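Local coordinates for PqqA binding protein (Xanthomonas campestris pv. campestris, PDB 3G2B) that probably binds the peptide PqqA and presents it to PqqE during biosynthesis of the cofactor pyrroloquinoline quinone, at residues 49-54 with 62-67. Residues are numbered along the deposited sequence; the frame is centred on the assembly and turned at random.
Sequences AQRYDG and AQTLAA
Arg51, at the end of helix 44-51, reaches across to helix 58-68 and lays one corner of its guanidinium against the methyl groups of Leu65 and Thr64. The tight point is Arg51 NH2 to Leu65 CD2, 3.2 Å, unusually close for a methyl against a nitrogen, with the methyl approaching the planar group obliquely. Thr64 CG2 meets the same nitrogen more loosely, 3.8 Å away at the guanidinium edge, near its plane. With Arg51 CA still 9.4 Å from Leu65 CA, side chains alone close the gap; the arginine chain bends at CB-CG (chi2 -58°) before extending towards the second helix.

On the inner side, Leu65 also packs on Val47 and Val48, so the leucine is buried between these successive helices of the PqqD fold, while the partly exposed arginine lies against it from the solvent side. There, Gln50 OE1 accepts a hydrogen bond from Arg51 NE (2.9 Å) that lies near the guanidinium plane but is bent, with an N-H...O angle of 136°. The Thr64 hydroxyl turns back to the carbonyl oxygen of Gln60 within its own helix.

No hydrogen bond joins segments 49-54 and 62-67 directly. Their contact, 108 Å² in all, is van der Waals packing of methyl groups against a charged guanidinium; the polar tie between the two helices lies beside it, in the salt bridge from Arg51 NH1 to Glu68 OE1 at the end of helix 58-68.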
ATOM      1  N   ALA A  49       3.247 -17.392  -3.509  1.00 10.60           N
ATOM      2  CA  ALA A  49       2.083 -16.779  -2.886  1.00 10.61           C
ATOM      3  C   ALA A  49       1.196 -17.835  -2.234  1.00 12.39           C
ATOM      4  O   ALA A  49       0.608 -17.603  -1.182  1.00 12.75           O
ATOM      5  CB  ALA A  49       1.293 -16.000  -3.927  1.00 10.48           C
ATOM      6  N   GLN A  50       1.108 -18.999  -2.869  1.00 13.68           N
ATOM      7  CA  GLN A  50       0.291 -20.095  -2.364  1.00 14.62           C
ATOM      8  C   GLN A  50       0.952 -20.752  -1.157  1.00 14.28           C
ATOM      9  O   GLN A  50       0.267 -21.251  -0.263  1.00 15.62           O
ATOM     10  CB  GLN A  50       0.072 -21.127  -3.480  1.00 15.51           C
ATOM     11  CG  GLN A  50      -0.806 -22.328  -3.121  1.00 15.37           C
ATOM     12  CD  GLN A  50      -0.030 -23.464  -2.479  1.00 17.04           C
ATOM     13  OE1 GLN A  50       1.061 -23.810  -2.926  1.00 19.09           O
ATOM     14  NE2 GLN A  50      -0.600 -24.060  -1.439  1.00 19.87           N
ATOM     15  N   ARG A  51       2.281 -20.724  -1.125  1.00 14.23           N
ATOM     16  CA  ARG A  51       3.036 -21.338  -0.037  1.00 14.23           C
ATOM     17  C   ARG A  51       3.100 -20.535   1.262  1.00 14.46           C
ATOM     18  O   ARG A  51       3.393 -21.100   2.316  1.00 13.52           O
ATOM     19  CB  ARG A  51       4.458 -21.675  -0.509  1.00 14.35           C
ATOM     20  CG  ARG A  51       4.500 -22.717  -1.616  1.00 17.81           C
ATOM     21  CD  ARG A  51       3.828 -24.010  -1.171  1.00 19.96           C
ATOM     22  NE  ARG A  51       3.679 -24.965  -2.266  1.00 23.02           N
ATOM     23  CZ  ARG A  51       4.657 -25.733  -2.739  1.00 24.79           C
ATOM     24  NH1 ARG A  51       4.414 -26.566  -3.741  1.00 23.74           N
ATOM     25  NH2 ARG A  51       5.868 -25.684  -2.205  1.00 27.54           N
ATOM     26  N   TYR A  52       2.841 -19.229   1.202  1.00 11.89           N
ATOM     27  CA  TYR A  52       2.860 -18.411   2.416  1.00 13.32           C
ATOM     28  C   TYR A  52       1.855 -19.010   3.397  1.00 13.90           C
ATOM     29  O   TYR A  52       0.741 -19.347   3.003  1.00 15.45           O
ATOM     30  CB  TYR A  52       2.415 -16.974   2.128  1.00 10.99           C
ATOM     31  CG  TYR A  52       3.349 -16.113   1.302  1.00  9.25           C
ATOM     32  CD1 TYR A  52       2.830 -15.154   0.435  1.00  8.52           C
ATOM     33  CD2 TYR A  52       4.737 -16.215   1.416  1.00  7.53           C
ATOM     34  CE1 TYR A  52       3.657 -14.313  -0.302  1.00 10.10           C
ATOM     35  CE2 TYR A  52       5.587 -15.368   0.676  1.00  9.22           C
ATOM     36  CZ  TYR A  52       5.033 -14.421  -0.179  1.00  9.63           C
ATOM     37  OH  TYR A  52       5.840 -13.579  -0.927  1.00  9.63           O
ATOM     38  N   ASP A  53       2.240 -19.138   4.664  1.00 14.53           N
ATOM     39  CA  ASP A  53       1.336 -19.677   5.679  1.00 15.06           C
ATOM     40  C   ASP A  53       1.570 -19.054   7.053  1.00 15.97           C
ATOM     41  O   ASP A  53       1.101 -19.574   8.073  1.00 17.03           O
ATOM     42  CB  ASP A  53       1.458 -21.206   5.764  1.00 15.54           C
ATOM     43  CG  ASP A  53       2.821 -21.670   6.246  1.00 15.06           C
ATOM     44  OD1 ASP A  53       3.041 -22.903   6.290  1.00 20.06           O
ATOM     45  OD2 ASP A  53       3.676 -20.827   6.579  1.00 14.40           O
ATOM     46  N   GLY A  54       2.290 -17.933   7.069  1.00 14.65           N
ATOM     47  CA  GLY A  54       2.575 -17.231   8.308  1.00 15.50           C
ATOM     48  C   GLY A  54       3.408 -18.031   9.287  1.00 16.40           C
ATOM     49  O   GLY A  54       3.472 -17.698  10.473  1.00 17.82           O
ATOM     50  N   ALA A  62      12.025 -21.157  -0.151  1.00 10.11           N
ATOM     51  CA  ALA A  62      12.964 -21.256  -1.266  1.00  9.39           C
ATOM     52  C   ALA A  62      13.635 -22.625  -1.324  1.00  8.82           C
ATOM     53  O   ALA A  62      13.802 -23.193  -2.401  1.00  9.12           O
ATOM     54  CB  ALA A  62      14.017 -20.165  -1.159  1.00  7.74           C
ATOM     55  N   GLN A  63      14.029 -23.147  -0.164  1.00  8.48           N
ATOM     56  CA  GLN A  63      14.675 -24.456  -0.104  1.00  9.74           C
ATOM     57  C   GLN A  63      13.721 -25.530  -0.633  1.00 10.03           C
ATOM     58  O   GLN A  63      14.115 -26.384  -1.425  1.00 10.29           O
ATOM     59  CB  GLN A  63      15.078 -24.771   1.338  1.00  9.24           C
ATOM     60  CG  GLN A  63      15.320 -26.260   1.628  1.00  9.99           C
ATOM     61  CD  GLN A  63      16.525 -26.841   0.909  1.00 12.43           C
ATOM     62  OE1 GLN A  63      16.676 -28.063   0.827  1.00 14.41           O
ATOM     63  NE2 GLN A  63      17.395 -25.978   0.401  1.00  7.86           N
ATOM     64  N   THR A  64      12.465 -25.463  -0.200  1.00 10.33           N
ATOM     65  CA  THR A  64      11.439 -26.413  -0.624  1.00 11.98           C
ATOM     66  C   THR A  64      11.218 -26.340  -2.132  1.00 11.24           C
ATOM     67  O   THR A  64      11.286 -27.352  -2.833  1.00 12.29           O
ATOM     68  CB  THR A  64      10.094 -26.128   0.092  1.00 13.85           C
ATOM     69  OG1 THR A  64      10.244 -26.363   1.498  1.00 15.48           O
ATOM     70  CG2 THR A  64       8.988 -27.022  -0.453  1.00 16.14           C
ATOM     71  N   LEU A  65      10.959 -25.139  -2.633  1.00 12.38           N
ATOM     72  CA  LEU A  65      10.718 -24.964  -4.062  1.00 11.21           C
ATOM     73  C   LEU A  65      11.914 -25.331  -4.933  1.00 11.38           C
ATOM     74  O   LEU A  65      11.753 -25.944  -5.991  1.00 11.22           O
ATOM     75  CB  LEU A  65      10.291 -23.523  -4.357  1.00 12.24           C
ATOM     76  CG  LEU A  65       8.955 -23.092  -3.749  1.00 14.89           C
ATOM     77  CD1 LEU A  65       8.590 -21.699  -4.257  1.00 13.75           C
ATOM     78  CD2 LEU A  65       7.871 -24.095  -4.129  1.00 15.77           C
ATOM     79  N   ALA A  66      13.119 -24.969  -4.505  1.00 10.78           N
ATOM     80  CA  ALA A  66      14.286 -25.294  -5.309  1.00 11.04           C
ATOM     81  C   ALA A  66      14.426 -26.810  -5.412  1.00 11.87           C
ATOM     82  O   ALA A  66      14.753 -27.337  -6.472  1.00 13.01           O
ATOM     83  CB  ALA A  66      15.550 -24.672  -4.708  1.00 10.12           C
ATOM     84  N   ALA A  67      14.161 -27.509  -4.312  1.00 11.53           N
ATOM     85  CA  ALA A  67      14.264 -28.962  -4.311  1.00 13.00           C
ATOM     86  C   ALA A  67      13.182 -29.572  -5.197  1.00 13.93           C
ATOM     87  O   ALA A  67      13.451 -30.503  -5.957  1.00 15.85           O
ATOM     88  CB  ALA A  67      14.146 -29.498  -2.888  1.00 12.99           C
TER